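Attachment invasion locus protein (Yersinia pestis, PDB 3QRA) is an outer-membrane beta-barrel adhesin that promotes attachment to and invasion of host cells by the plague bacterium. Local coordinates at residues D133-Y138 and T148-A153. Numbering follows the deposited sequence.
With C8E ((hydroxyethyloxy)tri(ethyloxy)octane), chain B; C8E ((hydroxyethyloxy)tri(ethyloxy)octane), chain H.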
ATOM      1  N   ASP A 133       8.724  -7.267  -5.417  1.00 21.32           N
ATOM      2  CA  ASP A 133       8.526  -6.499  -4.200  1.00 19.94           C
ATOM      3  C   ASP A 133       7.286  -7.020  -3.479  1.00 21.52           C
ATOM      4  O   ASP A 133       6.276  -7.285  -4.119  1.00 21.64           O
ATOM      5  CB  ASP A 133       8.345  -5.010  -4.545  1.00 21.29           C
ATOM      6  CG  ASP A 133       8.011  -4.164  -3.319  1.00 21.07           C
ATOM      7  OD1 ASP A 133       8.956  -3.796  -2.594  1.00 21.32           O
ATOM      8  OD2 ASP A 133       6.810  -3.873  -3.083  1.00 22.44           O
ATOM      9  N   ALA A 134       7.347  -7.161  -2.158  1.00 23.17           N
ATOM     10  CA  ALA A 134       6.138  -7.534  -1.417  1.00 22.64           C
ATOM     11  C   ALA A 134       6.127  -6.822  -0.085  1.00 22.81           C
ATOM     12  O   ALA A 134       7.160  -6.735   0.579  1.00 21.74           O
ATOM     13  CB  ALA A 134       6.049  -9.053  -1.211  1.00 23.16           C
ATOM     14  N   SER A 135       4.971  -6.302   0.306  1.00 19.47           N
ATOM     15  CA  SER A 135       4.910  -5.602   1.586  1.00 20.48           C
ATOM     16  C   SER A 135       3.517  -5.598   2.194  1.00 21.01           C
ATOM     17  O   SER A 135       2.531  -5.905   1.525  1.00 20.96           O
ATOM     18  CB  SER A 135       5.435  -4.162   1.437  1.00 20.37           C
ATOM     19  OG  SER A 135       4.470  -3.310   0.842  1.00 20.14           O
ATOM     20  N   TYR A 136       3.465  -5.267   3.479  1.00 18.97           N
ATOM     21  CA  TYR A 136       2.213  -5.097   4.201  1.00 17.67           C
ATOM     22  C   TYR A 136       2.209  -3.708   4.831  1.00 20.30           C
ATOM     23  O   TYR A 136       3.259  -3.176   5.235  1.00 19.77           O
ATOM     24  CB  TYR A 136       2.035  -6.176   5.279  1.00 20.33           C
ATOM     25  CG  TYR A 136       0.832  -5.927   6.164  1.00 19.28           C
ATOM     26  CD1 TYR A 136      -0.450  -6.269   5.737  1.00 25.55           C
ATOM     27  CD2 TYR A 136       0.973  -5.350   7.426  1.00 23.77           C
ATOM     28  CE1 TYR A 136      -1.556  -6.042   6.544  1.00 26.69           C
ATOM     29  CE2 TYR A 136      -0.136  -5.113   8.234  1.00 26.03           C
ATOM     30  CZ  TYR A 136      -1.391  -5.461   7.782  1.00 28.66           C
ATOM     31  OH  TYR A 136      -2.502  -5.237   8.569  1.00 32.82           O
ATOM     32  N   GLU A 137       1.023  -3.117   4.896  1.00 17.89           N
ATOM     33  CA  GLU A 137       0.847  -1.793   5.453  1.00 19.54           C
ATOM     34  C   GLU A 137      -0.381  -1.781   6.347  1.00 24.03           C
ATOM     35  O   GLU A 137      -1.348  -2.451   6.059  1.00 22.22           O
ATOM     36  CB  GLU A 137       0.641  -0.817   4.306  1.00 21.76           C
ATOM     37  CG  GLU A 137       0.394   0.613   4.708  1.00 20.33           C
ATOM     38  CD  GLU A 137       0.424   1.492   3.480  1.00 26.67           C
ATOM     39  OE1 GLU A 137       1.531   1.657   2.921  1.00 28.26           O
ATOM     40  OE2 GLU A 137      -0.654   1.965   3.052  1.00 28.53           O
ATOM     41  N   TYR A 138      -0.338  -0.997   7.415  1.00 18.23           N
ATOM     42  CA  TYR A 138      -1.448  -0.875   8.356  1.00 19.74           C
ATOM     43  C   TYR A 138      -1.710   0.596   8.646  1.00 21.34           C
ATOM     44  O   TYR A 138      -0.775   1.385   8.809  1.00 21.28           O
ATOM     45  CB  TYR A 138      -1.108  -1.595   9.659  1.00 21.25           C
ATOM     46  CG  TYR A 138      -2.136  -1.409  10.749  1.00 23.02           C
ATOM     47  CD1 TYR A 138      -3.321  -2.142  10.749  1.00 26.76           C
ATOM     48  CD2 TYR A 138      -1.915  -0.508  11.792  1.00 25.04           C
ATOM     49  CE1 TYR A 138      -4.270  -1.976  11.772  1.00 27.60           C
ATOM     50  CE2 TYR A 138      -2.851  -0.339  12.811  1.00 28.10           C
ATOM     51  CZ  TYR A 138      -4.021  -1.066  12.790  1.00 26.44           C
ATOM     52  OH  TYR A 138      -4.934  -0.897  13.808  1.00 30.20           O
ATOM     53  N   THR A 148      -3.231  -3.474   4.212  1.00 20.13           N
ATOM     54  CA  THR A 148      -3.038  -3.546   2.768  1.00 21.47           C
ATOM     55  C   THR A 148      -1.821  -4.387   2.404  1.00 25.87           C
ATOM     56  O   THR A 148      -0.715  -4.128   2.873  1.00 24.71           O
ATOM     57  CB  THR A 148      -2.891  -2.130   2.153  1.00 21.82           C
ATOM     58  OG1 THR A 148      -4.036  -1.333   2.499  1.00 21.60           O
ATOM     59  CG2 THR A 148      -2.734  -2.206   0.603  1.00 18.05           C
ATOM     60  N   TRP A 149      -2.039  -5.390   1.562  1.00 22.33           N
ATOM     61  CA  TRP A 149      -0.957  -6.204   1.030  1.00 20.52           C
ATOM     62  C   TRP A 149      -0.615  -5.747  -0.374  1.00 23.67           C
ATOM     63  O   TRP A 149      -1.490  -5.331  -1.130  1.00 20.97           O
ATOM     64  CB  TRP A 149      -1.341  -7.681   1.008  1.00 23.34           C
ATOM     65  CG  TRP A 149      -1.249  -8.337   2.368  1.00 30.99           C
ATOM     66  CD1 TRP A 149      -2.261  -8.538   3.254  1.00 31.49           C
ATOM     67  CD2 TRP A 149      -0.063  -8.859   2.979  1.00 30.56           C
ATOM     68  NE1 TRP A 149      -1.780  -9.170   4.383  1.00 33.72           N
ATOM     69  CE2 TRP A 149      -0.433  -9.377   4.236  1.00 36.26           C
ATOM     70  CE3 TRP A 149       1.279  -8.942   2.581  1.00 36.00           C
ATOM     71  CZ2 TRP A 149       0.493  -9.968   5.104  1.00 41.53           C
ATOM     72  CZ3 TRP A 149       2.198  -9.532   3.444  1.00 46.51           C
ATOM     73  CH2 TRP A 149       1.799 -10.038   4.689  1.00 41.65           C
ATOM     74  N   MET A 150       0.669  -5.831  -0.701  1.00 19.93           N
ATOM     75  CA  MET A 150       1.176  -5.332  -1.972  1.00 17.03           C
ATOM     76  C   MET A 150       2.139  -6.341  -2.545  1.00 22.54           C
ATOM     77  O   MET A 150       2.980  -6.883  -1.821  1.00 21.85           O
ATOM     78  CB  MET A 150       1.891  -3.995  -1.760  1.00 20.53           C
ATOM     79  CG  MET A 150       0.977  -2.908  -1.152  1.00 22.96           C
ATOM     80  SD  MET A 150       1.897  -1.423  -0.704  1.00 25.77           S
ATOM     81  CE  MET A 150       0.832  -0.804   0.611  1.00 26.96           C
ATOM     82  N   LEU A 151       2.021  -6.572  -3.854  1.00 23.91           N
ATOM     83  CA  LEU A 151       2.917  -7.494  -4.551  1.00 22.38           C
ATOM     84  C   LEU A 151       3.190  -6.949  -5.945  1.00 23.81           C
ATOM     85  O   LEU A 151       2.273  -6.818  -6.751  1.00 21.87           O
ATOM     86  CB  LEU A 151       2.287  -8.877  -4.661  1.00 24.21           C
ATOM     87  CG  LEU A 151       3.048  -9.907  -5.509  1.00 33.06           C
ATOM     88  CD1 LEU A 151       4.404 -10.233  -4.889  1.00 27.77           C
ATOM     89  CD2 LEU A 151       2.221 -11.179  -5.681  1.00 34.79           C
ATOM     90  N   GLY A 152       4.452  -6.643  -6.227  1.00 21.66           N
ATOM     91  CA  GLY A 152       4.808  -5.960  -7.452  1.00 21.70           C
ATOM     92  C   GLY A 152       6.117  -6.428  -8.050  1.00 24.03           C
ATOM     93  O   GLY A 152       6.768  -7.333  -7.541  1.00 23.38           O
ATOM     94  N   ALA A 153       6.487  -5.811  -9.160  1.00 22.28           N
ATOM     95  CA  ALA A 153       7.695  -6.192  -9.873  1.00 26.93           C
ATOM     96  C   ALA A 153       8.173  -5.020 -10.704  1.00 25.22           C
ATOM     97  O   ALA A 153       7.416  -4.082 -10.994  1.00 26.35           O
ATOM     98  CB  ALA A 153       7.447  -7.421 -10.767  1.00 26.69           C
TER
HETATM   99  C1  C8E B   1       5.839   1.837 -13.770  1.00 45.98           C
HETATM  100  C2  C8E B   1       7.168   1.107 -13.618  1.00 50.45           C
HETATM  101  C3  C8E B   1       6.958  -0.390 -13.409  1.00 44.41           C
HETATM  102  C4  C8E B   1       7.800  -1.216 -14.374  1.00 46.50           C
HETATM  103  C5  C8E B   1       6.931  -2.155 -15.209  1.00 38.76           C
HETATM  104  C6  C8E B   1       7.113  -3.588 -14.724  1.00 39.56           C
HETATM  105  C7  C8E B   1       5.921  -4.467 -15.093  1.00 39.72           C
HETATM  106  C8  C8E B   1       5.750  -5.608 -14.095  1.00 44.10           C
HETATM  107  O9  C8E B   1       4.394  -5.651 -13.708  1.00 46.91           O
HETATM  108  C10 C8E B   1       4.065  -6.740 -12.873  1.00 23.85           C
HETATM  109  C11 C8E B   1       3.274  -6.158 -11.712  1.00 31.78           C
HETATM  110  O12 C8E B   1       2.789  -7.192 -10.887  1.00 36.90           O
HETATM  111  C13 C8E B   1       3.835  -7.929 -10.327  1.00 25.11           C
HETATM  112  C14 C8E B   1       3.366  -9.333  -9.999  1.00 35.27           C
HETATM  113  O15 C8E B   1       4.336  -9.920  -9.158  1.00 44.11           O
HETATM  114  C16 C8E B   1       5.415 -10.466  -9.889  1.00 45.02           C
HETATM  115  C17 C8E B   1       4.924 -11.557 -10.831  1.00 57.73           C
HETATM  116  C1  C8E H   7       6.257  -9.682   2.714  1.00 50.15           C
HETATM  117  C2  C8E H   7       5.631  -8.875   3.845  1.00 58.01           C
HETATM  118  C3  C8E H   7       6.410  -9.041   5.145  1.00 64.76           C
HETATM  119  C4  C8E H   7       6.147  -7.878   6.098  1.00 66.63           C
HETATM  120  C5  C8E H   7       5.685  -8.364   7.469  1.00 62.07           C
HETATM  121  C6  C8E H   7       4.336  -7.768   7.861  1.00 58.96           C
HETATM  122  C7  C8E H   7       3.606  -8.683   8.837  1.00 58.50           C
HETATM  123  C8  C8E H   7       2.231  -8.137   9.204  1.00 65.43           C
HETATM  124  O9  C8E H   7       1.331  -9.207   9.397  1.00 69.34           O
HETATM  125  O   HOH W   1      -3.222  -0.142   4.936  1.00 21.56           O
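One face of the W149 indole lies over Y136, its partner in the last hairpin of the eight-stranded barrel, strands 130-141 and 144-156. Two atoms of Y136 meet this same face: CB under the six-membered ring, 3.8 Å from its centroid and almost on the ring normal, a CH-pi contact, and CD1 of the phenol near the five-membered ring, within 3.5 Å of W149 CE2, with the two planes inclined at 52°. Near the plane of the indole, at its edge, is C2 of the detergent C8E of chain H, 3.5 Å from W149 CZ3; O9 of the same molecule covers one face of the Y136 ring. With CG anti to the carbonyl carbon (chi1 -78°), W149 swings its indole across the neighbouring strand.

The pair Y136–W149 is non-hydrogen-bonded. Together with A134 and L151 they lie on the outer face of the barrel, where C8E molecules pack, consistent with a lipid-facing surface. Three hydrogen-bonded pairs, D133–G152, S135–M150 and E137–T148, join the strands through six backbone bonds.

The side chains of D133, S135, E137, T148 and M150 turn into the polar barrel interior. There D133 OD2 forms a salt bridge with K33, which also hydrogen-bonds S135 OG, D133 OD1 is hydrogen-bonded to Y89 OH, and Y71 and S73 both bind E137 OE2. M150 extends among these groups: its SD lies 3.5 Å from S135 OG, and its methyl CE meets the carboxylate of E137, 3.4 Å from OE1. Nearby, a water 2.8 Å from T148 OG1, itself hydrogen-bonded to S14 OG, donates a weak hydrogen bond to E137 O.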